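Local coordinates for protein restriction endonuclease (Mycobacterium sp., PDB 4F0Q) that cuts DNA that carries methylated cytosine, working as a tetrameric modification-dependent restriction endonuclease, at residues L51-V62 / F221-N229; A209-D217 / A255-V263. One frame throughout, in Å; residues are numbered along the deposited sequence.

Contact 1. Residues L51-V62 / F221-N229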
loop_
_atom_site.group_PDB
_atom_site.type_symbol
_atom_site.label_atom_id
_atom_site.label_comp_id
_atom_site.label_asym_id
_atom_site.label_seq_id
_atom_site.Cartn_x
_atom_site.Cartn_y
_atom_site.Cartn_z
ATOM N N LEU A 51 -6.946 -41.406 -19.717
ATOM C CA LEU A 51 -7.529 -40.426 -18.810
ATOM C C LEU A 51 -8.273 -39.333 -19.572
ATOM O O LEU A 51 -9.323 -38.866 -19.135
ATOM C CB LEU A 51 -6.440 -39.813 -17.924
ATOM C CG LEU A 51 -6.881 -38.825 -16.842
ATOM C CD1 LEU A 51 -7.854 -39.481 -15.873
ATOM C CD2 LEU A 51 -5.672 -38.272 -16.103
ATOM N N THR A 52 -7.728 -38.939 -20.719
ATOM C CA THR A 52 -8.313 -37.860 -21.510
ATOM C C THR A 52 -9.348 -38.363 -22.512
ATOM O O THR A 52 -10.278 -37.639 -22.870
ATOM C CB THR A 52 -7.232 -37.065 -22.265
ATOM O OG1 THR A 52 -6.474 -37.953 -23.097
ATOM C CG2 THR A 52 -6.301 -36.379 -21.284
ATOM N N SER A 53 -9.183 -39.600 -22.967
ATOM C CA SER A 53 -10.096 -40.179 -23.943
ATOM C C SER A 53 -10.114 -41.699 -23.858
ATOM O O SER A 53 -9.491 -42.372 -24.678
ATOM C CB SER A 53 -9.706 -39.748 -25.357
ATOM O OG SER A 53 -10.584 -40.305 -26.318
ATOM N N PRO A 54 -10.841 -42.245 -22.870
ATOM C CA PRO A 54 -10.903 -43.694 -22.647
ATOM C C PRO A 54 -11.461 -44.443 -23.855
ATOM O O PRO A 54 -12.305 -43.909 -24.574
ATOM C CB PRO A 54 -11.851 -43.823 -21.449
ATOM C CG PRO A 54 -12.649 -42.566 -21.456
ATOM C CD PRO A 54 -11.719 -41.507 -21.948
ATOM N N GLY A 55 -10.985 -45.666 -24.067
ATOM C CA GLY A 55 -11.366 -46.452 -25.226
ATOM C C GLY A 55 -12.844 -46.783 -25.298
ATOM O O GLY A 55 -13.395 -46.961 -26.384
ATOM N N GLY A 56 -13.491 -46.863 -24.139
ATOM C CA GLY A 56 -14.903 -47.187 -24.077
ATOM C C GLY A 56 -15.795 -46.038 -24.511
ATOM O O GLY A 56 -17.013 -46.192 -24.612
ATOM N N LEU A 57 -15.187 -44.886 -24.773
ATOM C CA LEU A 57 -15.930 -43.702 -25.179
ATOM C C LEU A 57 -16.050 -43.622 -26.699
ATOM O O LEU A 57 -16.927 -42.940 -27.228
ATOM C CB LEU A 57 -15.260 -42.440 -24.627
ATOM C CG LEU A 57 -16.194 -41.335 -24.123
ATOM C CD1 LEU A 57 -17.130 -41.871 -23.052
ATOM C CD2 LEU A 57 -15.391 -40.158 -23.591
ATOM N N GLY A 58 -15.163 -44.327 -27.395
ATOM C CA GLY A 58 -15.191 -44.374 -28.845
ATOM C C GLY A 58 -14.850 -43.046 -29.493
ATOM O O GLY A 58 -15.347 -42.724 -30.571
ATOM N N LEU A 59 -13.998 -42.272 -28.830
ATOM C CA LEU A 59 -13.608 -40.960 -29.329
ATOM C C LEU A 59 -12.128 -40.930 -29.694
ATOM O O LEU A 59 -11.344 -41.724 -29.176
ATOM C CB LEU A 59 -13.916 -39.881 -28.285
ATOM C CG LEU A 59 -15.395 -39.599 -28.011
ATOM C CD1 LEU A 59 -15.549 -38.504 -26.968
ATOM C CD2 LEU A 59 -16.114 -39.221 -29.297
ATOM N N PRO A 60 -11.744 -40.018 -30.601
ATOM C CA PRO A 60 -10.329 -39.840 -30.948
ATOM C C PRO A 60 -9.514 -39.352 -29.755
ATOM O O PRO A 60 -10.083 -38.900 -28.761
ATOM C CB PRO A 60 -10.370 -38.756 -32.032
ATOM C CG PRO A 60 -11.737 -38.852 -32.612
ATOM C CD PRO A 60 -12.626 -39.212 -31.464
ATOM N N LYS A 61 -8.193 -39.444 -29.858
ATOM C CA LYS A 61 -7.309 -39.025 -28.778
ATOM C C LYS A 61 -7.269 -37.508 -28.641
ATOM O O LYS A 61 -7.430 -36.780 -29.622
ATOM C CB LYS A 61 -5.888 -39.539 -29.020
ATOM C CG LYS A 61 -5.765 -41.045 -29.155
ATOM C CD LYS A 61 -4.325 -41.437 -29.444
ATOM C CE LYS A 61 -4.179 -42.937 -29.623
ATOM N NZ LYS A 61 -2.771 -43.322 -29.919
ATOM N N VAL A 62 -7.056 -37.040 -27.417
ATOM C CA VAL A 62 -6.782 -35.632 -27.175
ATOM C C VAL A 62 -5.271 -35.444 -27.205
ATOM O O VAL A 62 -4.600 -35.570 -26.182
ATOM C CB VAL A 62 -7.335 -35.170 -25.815
ATOM C CG1 VAL A 62 -7.106 -33.677 -25.623
ATOM C CG2 VAL A 62 -8.814 -35.502 -25.707
ATOM N N PHE A 221 -12.640 -35.917 -15.214
ATOM C CA PHE A 221 -12.507 -35.867 -16.666
ATOM C C PHE A 221 -13.814 -36.145 -17.401
ATOM O O PHE A 221 -13.876 -36.046 -18.627
ATOM C CB PHE A 221 -11.404 -36.807 -17.153
ATOM C CG PHE A 221 -10.197 -36.092 -17.681
ATOM C CD1 PHE A 221 -10.210 -35.525 -18.945
ATOM C CD2 PHE A 221 -9.051 -35.978 -16.913
ATOM C CE1 PHE A 221 -9.102 -34.859 -19.433
ATOM C CE2 PHE A 221 -7.938 -35.316 -17.396
ATOM C CZ PHE A 221 -7.964 -34.755 -18.656
ATOM N N ARG A 222 -14.859 -36.488 -16.653
ATOM C CA ARG A 222 -16.185 -36.655 -17.235
ATOM C C ARG A 222 -16.747 -35.301 -17.666
ATOM O O ARG A 222 -17.670 -35.229 -18.476
ATOM C CB ARG A 222 -17.130 -37.348 -16.253
ATOM C CG ARG A 222 -16.754 -38.792 -15.963
ATOM C CD ARG A 222 -17.841 -39.505 -15.178
ATOM N NE ARG A 222 -18.045 -38.914 -13.860
ATOM C CZ ARG A 222 -18.931 -39.357 -12.974
ATOM N NH1 ARG A 222 -19.699 -40.397 -13.264
ATOM N NH2 ARG A 222 -19.050 -38.758 -11.797
ATOM N N TRP A 223 -16.179 -34.236 -17.109
ATOM C CA TRP A 223 -16.475 -32.872 -17.528
ATOM C C TRP A 223 -16.141 -32.724 -19.009
ATOM O O TRP A 223 -16.952 -32.239 -19.805
ATOM C CB TRP A 223 -15.634 -31.897 -16.700
ATOM C CG TRP A 223 -15.853 -30.443 -16.999
ATOM C CD1 TRP A 223 -16.921 -29.883 -17.640
ATOM C CD2 TRP A 223 -14.974 -29.361 -16.664
ATOM N NE1 TRP A 223 -16.761 -28.520 -17.723
ATOM C CE2 TRP A 223 -15.574 -28.175 -17.133
ATOM C CE3 TRP A 223 -13.740 -29.281 -16.014
ATOM C CZ2 TRP A 223 -14.982 -26.926 -16.970
ATOM C CZ3 TRP A 223 -13.152 -28.039 -15.855
ATOM C CH2 TRP A 223 -13.773 -26.879 -16.330
ATOM N N ILE A 224 -14.937 -33.158 -19.367
ATOM C CA ILE A 224 -14.475 -33.110 -20.747
ATOM C C ILE A 224 -15.274 -34.070 -21.622
ATOM O O ILE A 224 -15.581 -33.758 -22.772
ATOM C CB ILE A 224 -12.967 -33.421 -20.844
ATOM C CG1 ILE A 224 -12.173 -32.415 -20.012
ATOM C CG2 ILE A 224 -12.497 -33.386 -22.288
ATOM C CD1 ILE A 224 -12.455 -30.973 -20.384
ATOM N N ASP A 225 -15.616 -35.230 -21.067
ATOM C CA ASP A 225 -16.454 -36.199 -21.767
ATOM C C ASP A 225 -17.768 -35.555 -22.182
ATOM O O ASP A 225 -18.220 -35.717 -23.314
ATOM C CB ASP A 225 -16.742 -37.414 -20.884
ATOM C CG ASP A 225 -15.493 -38.198 -20.538
ATOM O OD1 ASP A 225 -14.425 -37.914 -21.121
ATOM O OD2 ASP A 225 -15.583 -39.110 -19.688
ATOM N N ASP A 226 -18.372 -34.818 -21.256
ATOM C CA ASP A 226 -19.617 -34.113 -21.528
ATOM C C ASP A 226 -19.406 -32.995 -22.542
ATOM O O ASP A 226 -20.212 -32.822 -23.455
ATOM C CB ASP A 226 -20.214 -33.548 -20.239
ATOM C CG ASP A 226 -20.591 -34.632 -19.251
ATOM O OD1 ASP A 226 -20.804 -35.782 -19.686
ATOM O OD2 ASP A 226 -20.676 -34.332 -18.042
ATOM N N ARG A 227 -18.322 -32.238 -22.384
ATOM C CA ARG A 227 -18.011 -31.174 -23.336
ATOM C C ARG A 227 -17.689 -31.719 -24.730
ATOM O O ARG A 227 -17.945 -31.058 -25.736
ATOM C CB ARG A 227 -16.873 -30.287 -22.824
ATOM C CG ARG A 227 -17.281 -29.351 -21.699
ATOM C CD ARG A 227 -16.262 -28.237 -21.502
ATOM N NE ARG A 227 -16.068 -27.451 -22.719
ATOM C CZ ARG A 227 -16.816 -26.407 -23.062
ATOM N NH1 ARG A 227 -17.812 -26.015 -22.281
ATOM N NH2 ARG A 227 -16.568 -25.753 -24.189
ATOM N N ARG A 228 -17.129 -32.924 -24.784
ATOM C CA ARG A 228 -16.837 -33.573 -26.058
ATOM C C ARG A 228 -18.051 -34.337 -26.575
ATOM O O ARG A 228 -18.050 -34.833 -27.701
ATOM C CB ARG A 228 -15.647 -34.529 -25.926
ATOM C CG ARG A 228 -14.313 -33.853 -25.661
ATOM C CD ARG A 228 -13.194 -34.877 -25.584
ATOM N NE ARG A 228 -12.917 -35.485 -26.883
ATOM C CZ ARG A 228 -12.193 -36.586 -27.054
ATOM N NH1 ARG A 228 -11.678 -37.210 -26.004
ATOM N NH2 ARG A 228 -11.990 -37.068 -28.272
ATOM N N ASN A 229 -19.082 -34.433 -25.743
ATOM C CA ASN A 229 -20.293 -35.160 -26.104
ATOM C C ASN A 229 -21.196 -34.330 -27.012
ATOM O O ASN A 229 -21.715 -33.291 -26.606
ATOM C CB ASN A 229 -21.052 -35.584 -24.846
ATOM C CG ASN A 229 -21.969 -36.765 -25.086
ATOM O OD1 ASN A 229 -22.465 -36.968 -26.194
ATOM N ND2 ASN A 229 -22.198 -37.556 -24.044
HETATM O O HOH W 1 -12.798 -37.402 -23.224
#
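Arg228 reaches from the end of helix 222-227 into the loop 53-62, where its guanidinium is clamped between two aliphatic groups. Leu59 CD1 sits 3.8 Å above the centre of one face. Val62 CG2 lies over the opposite face, 3.3 Å from Arg228 NH1. The arginine chain bends at its third torsion (chi3 69°), which turns NH2 to the carbonyl of Pro60. Arg228 NH2 donates to Pro60 O at 2.7 Å, with the acceptor close to the guanidinium plane. Ser53 OG donates to the same oxygen from the other face of the carbonyl, at 2.9 Å, so Pro60 O is held by two donors. Helix 222-227 belongs to the N-terminal, PUA-like region of this AspBHI-type endonuclease, probably its DNA-recognition half. The contact packs this helix against the end of helix 48-52 and the loop after it. Phe221 makes the other tight patch. Leu51 O stands over one ring face, 3.3 Å from Phe221 CG, and also accepts from Arg21 NE. Leu51 CG meets the ring at CD2, while Thr52 CG2 lies 3.5 Å from Phe221 CZ. Between the two patches a water donates to Thr52 O and to Asp225 OD1, and accepts from Arg228 NH1. Asp225 OD1 is also salt-bridged to Arg21. Leu57, which also rests on Val16 of helix 6-17, meets the carboxylate through CD2, 3.5 Å from Asp225 OD1. Toward solvent the packing is thinner. The exposed Pro60 ring only grazes the arginine, its CD 3.9 Å from Arg228 NH2.

Contact 2. Residues A209-D217 / A255-V263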
loop_
_atom_site.group_PDB
_atom_site.type_symbol
_atom_site.label_atom_id
_atom_site.label_comp_id
_atom_site.label_asym_id
_atom_site.label_seq_id
_atom_site.Cartn_x
_atom_site.Cartn_y
_atom_site.Cartn_z
ATOM N N ALA A 209 -5.693 -18.018 -14.809
ATOM C CA ALA A 209 -6.125 -18.267 -13.442
ATOM C C ALA A 209 -6.557 -19.718 -13.269
ATOM O O ALA A 209 -7.623 -20.116 -13.740
ATOM C CB ALA A 209 -7.259 -17.327 -13.068
ATOM N N VAL A 210 -5.724 -20.506 -12.600
ATOM C CA VAL A 210 -6.053 -21.896 -12.312
ATOM C C VAL A 210 -7.155 -21.956 -11.261
ATOM O O VAL A 210 -6.981 -21.477 -10.143
ATOM C CB VAL A 210 -4.825 -22.679 -11.817
ATOM C CG1 VAL A 210 -5.207 -24.113 -11.487
ATOM C CG2 VAL A 210 -3.722 -22.645 -12.860
ATOM N N VAL A 211 -8.289 -22.546 -11.627
ATOM C CA VAL A 211 -9.458 -22.567 -10.753
ATOM C C VAL A 211 -9.330 -23.558 -9.599
ATOM O O VAL A 211 -8.770 -24.644 -9.753
ATOM C CB VAL A 211 -10.754 -22.867 -11.541
ATOM C CG1 VAL A 211 -11.072 -21.728 -12.492
ATOM C CG2 VAL A 211 -10.631 -24.181 -12.297
ATOM N N SER A 212 -9.853 -23.167 -8.441
ATOM C CA SER A 212 -9.894 -24.045 -7.278
ATOM C C SER A 212 -10.793 -25.240 -7.566
ATOM O O SER A 212 -11.845 -25.100 -8.190
ATOM C CB SER A 212 -10.405 -23.285 -6.054
ATOM O OG SER A 212 -10.493 -24.136 -4.925
ATOM N N GLY A 213 -10.377 -26.416 -7.109
ATOM C CA GLY A 213 -11.111 -27.637 -7.382
ATOM C C GLY A 213 -12.317 -27.843 -6.486
ATOM O O GLY A 213 -13.231 -28.593 -6.828
ATOM N N GLY A 214 -12.324 -27.178 -5.334
ATOM C CA GLY A 214 -13.412 -27.317 -4.384
ATOM C C GLY A 214 -13.187 -28.462 -3.414
ATOM O O GLY A 214 -12.231 -28.451 -2.642
ATOM N N GLU A 215 -14.068 -29.458 -3.459
ATOM C CA GLU A 215 -13.984 -30.600 -2.553
ATOM C C GLU A 215 -12.776 -31.489 -2.838
ATOM O O GLU A 215 -12.372 -32.290 -1.993
ATOM C CB GLU A 215 -15.271 -31.426 -2.607
ATOM C CG GLU A 215 -16.480 -30.721 -2.018
ATOM C CD GLU A 215 -17.722 -31.588 -2.028
ATOM O OE1 GLU A 215 -17.664 -32.705 -2.582
ATOM O OE2 GLU A 215 -18.755 -31.153 -1.478
ATOM N N ILE A 216 -12.209 -31.352 -4.031
ATOM C CA ILE A 216 -10.995 -32.073 -4.394
ATOM C C ILE A 216 -9.991 -31.113 -5.026
ATOM O O ILE A 216 -10.374 -30.078 -5.566
ATOM C CB ILE A 216 -11.285 -33.220 -5.383
ATOM C CG1 ILE A 216 -11.930 -32.675 -6.658
ATOM C CG2 ILE A 216 -12.179 -34.267 -4.741
ATOM C CD1 ILE A 216 -12.176 -33.726 -7.715
ATOM N N ASP A 217 -8.709 -31.450 -4.951
ATOM C CA ASP A 217 -7.684 -30.636 -5.593
ATOM C C ASP A 217 -7.420 -31.150 -7.003
ATOM O O ASP A 217 -6.338 -31.652 -7.302
ATOM C CB ASP A 217 -6.390 -30.631 -4.776
ATOM C CG ASP A 217 -5.379 -29.626 -5.296
ATOM O OD1 ASP A 217 -5.802 -28.570 -5.811
ATOM O OD2 ASP A 217 -4.162 -29.891 -5.195
ATOM N N ALA A 255 -16.254 -13.340 -10.740
ATOM C CA ALA A 255 -15.951 -14.552 -9.987
ATOM C C ALA A 255 -14.451 -14.819 -9.907
ATOM O O ALA A 255 -13.971 -15.409 -8.941
ATOM C CB ALA A 255 -16.665 -15.745 -10.602
ATOM N N ILE A 256 -13.721 -14.375 -10.926
ATOM C CA ILE A 256 -12.282 -14.624 -11.035
ATOM C C ILE A 256 -11.426 -14.258 -9.803
ATOM O O ILE A 256 -10.558 -15.039 -9.410
ATOM C CB ILE A 256 -11.688 -13.986 -12.317
ATOM C CG1 ILE A 256 -12.471 -14.448 -13.548
ATOM C CG2 ILE A 256 -10.216 -14.335 -12.462
ATOM C CD1 ILE A 256 -11.922 -13.923 -14.855
ATOM N N PRO A 257 -11.662 -13.083 -9.183
ATOM C CA PRO A 257 -10.829 -12.759 -8.016
ATOM C C PRO A 257 -11.045 -13.666 -6.801
ATOM O O PRO A 257 -10.362 -13.484 -5.796
ATOM C CB PRO A 257 -11.259 -11.329 -7.666
ATOM C CG PRO A 257 -11.819 -10.781 -8.921
ATOM C CD PRO A 257 -12.497 -11.936 -9.582
ATOM N N GLY A 258 -11.968 -14.620 -6.887
ATOM C CA GLY A 258 -12.268 -15.472 -5.751
ATOM C C GLY A 258 -12.304 -16.960 -6.045
ATOM O O GLY A 258 -12.680 -17.753 -5.182
ATOM N N ILE A 259 -11.908 -17.347 -7.254
ATOM C CA ILE A 259 -11.961 -18.753 -7.649
ATOM C C ILE A 259 -10.592 -19.336 -7.991
ATOM O O ILE A 259 -10.496 -20.463 -8.474
ATOM C CB ILE A 259 -12.910 -18.973 -8.845
ATOM C CG1 ILE A 259 -12.439 -18.166 -10.056
ATOM C CG2 ILE A 259 -14.338 -18.604 -8.472
ATOM C CD1 ILE A 259 -13.366 -18.261 -11.247
ATOM N N ARG A 260 -9.535 -18.571 -7.738
ATOM C CA ARG A 260 -8.181 -19.035 -8.016
ATOM C C ARG A 260 -7.741 -20.104 -7.022
ATOM O O ARG A 260 -8.074 -20.038 -5.839
ATOM C CB ARG A 260 -7.194 -17.866 -7.996
ATOM C CG ARG A 260 -6.600 -17.530 -9.352
ATOM C CD ARG A 260 -5.581 -16.411 -9.238
ATOM N NE ARG A 260 -6.202 -15.140 -8.879
ATOM C CZ ARG A 260 -6.536 -14.200 -9.757
ATOM N NH1 ARG A 260 -6.303 -14.390 -11.048
ATOM N NH2 ARG A 260 -7.098 -13.072 -9.347
ATOM N N ARG A 261 -6.991 -21.087 -7.513
ATOM C CA ARG A 261 -6.464 -22.151 -6.665
ATOM C C ARG A 261 -5.468 -21.596 -5.650
ATOM O O ARG A 261 -4.620 -20.770 -5.985
ATOM C CB ARG A 261 -5.801 -23.236 -7.516
ATOM C CG ARG A 261 -5.207 -24.386 -6.714
ATOM C CD ARG A 261 -4.595 -25.440 -7.623
ATOM N NE ARG A 261 -4.069 -26.577 -6.873
ATOM C CZ ARG A 261 -2.801 -26.704 -6.496
ATOM N NH1 ARG A 261 -1.920 -25.761 -6.797
ATOM N NH2 ARG A 261 -2.413 -27.776 -5.817
ATOM N N ARG A 262 -5.580 -22.054 -4.407
ATOM C CA ARG A 262 -4.720 -21.576 -3.334
ATOM C C ARG A 262 -4.117 -22.733 -2.548
ATOM O O ARG A 262 -4.825 -23.649 -2.133
ATOM C CB ARG A 262 -5.508 -20.662 -2.392
ATOM C CG ARG A 262 -4.689 -20.069 -1.260
ATOM C CD ARG A 262 -3.613 -19.131 -1.785
ATOM N NE ARG A 262 -3.037 -18.321 -0.716
ATOM C CZ ARG A 262 -1.988 -18.682 0.014
ATOM N NH1 ARG A 262 -1.388 -19.843 -0.211
ATOM N NH2 ARG A 262 -1.536 -17.880 0.968
ATOM N N VAL A 263 -2.803 -22.689 -2.352
ATOM C CA VAL A 263 -2.117 -23.684 -1.538
ATOM C C VAL A 263 -1.406 -23.010 -0.374
ATOM O O VAL A 263 -0.504 -22.197 -0.576
ATOM C CB VAL A 263 -1.091 -24.490 -2.358
ATOM C CG1 VAL A 263 -0.302 -25.418 -1.450
ATOM C CG2 VAL A 263 -1.789 -25.277 -3.453
HETATM O O HOH W 2 -7.821 -24.093 -3.916
#
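The guanidinium of Arg261 and the carboxylate of Asp217 meet edge to edge, their planes only 13° apart. The salt bridge is side-on and two-pronged. Arg261 NE donates to Asp217 OD1 and Arg261 NH2 to Asp217 OD2, each at 2.8 Å, and each oxygen uses its syn lone pair. The motif here is a single beta bridge, Val211 with Arg260, which joins the end of strand 200-210 to the loop that follows helix 243-251. Val263 CG2 lies over the rim of one face of the Arg261 guanidinium. Arg260 has a different setting: Ile256 O lies above one face of its guanidinium, toward the rim, and Ala209 CB approaches Arg260 NH1 obliquely at 3.7 Å. Arg260 NH1 is salt-bridged to Glu185 on strand 175-193. Two backbone bonds frame the beta bridge. Arg261 N donates to Val210 O at 2.7 Å, and Ser212 N to Ile259 O at 2.8 Å. The same two carbonyls also take CA-H contacts, from Arg260 CA and Val211 CA. The Arg261 chain runs fully extended from CG to NE, with CG anti to the backbone nitrogen (chi1 179°). It lies alongside Val210, pointing the same way, and its NE and NH2 reach Asp217, which follows the turn 213-216. On the apolar side Val211 CG1 faces Ile259 CD1, and Ile259 also packs on Trp248. Next along the chain, Val263 pairs in parallel with a strand of a neighbouring subunit, so the sheet runs on across that interface. At Ser212 a water bridges the segments, 2.9 Å from Ser212 OG and 3.1 Å from Arg262 N.

From the N terminus the chain first lays down 51-62, starting in helix 48-52. It then runs through most strands of the mixed sheet to reach 209-217 at the end of strand 200-210. Strand 218-220 leads into 221-229, which returns to 51-62 and closes the long loop of contact 1. The chain continues through helix 243-251 to 255-263, which closes the shorter loop of contact 2. The segments alternate, so the loops cross. The contact centres lie about 24 Å apart. Contact 1 joins helix 222-227 to the end of helix 48-52 and the loop after it; contact 2 joins the sheet to the loop leading toward the endonuclease region, with its magnesium site of Asp334, Gln355 and Ala356.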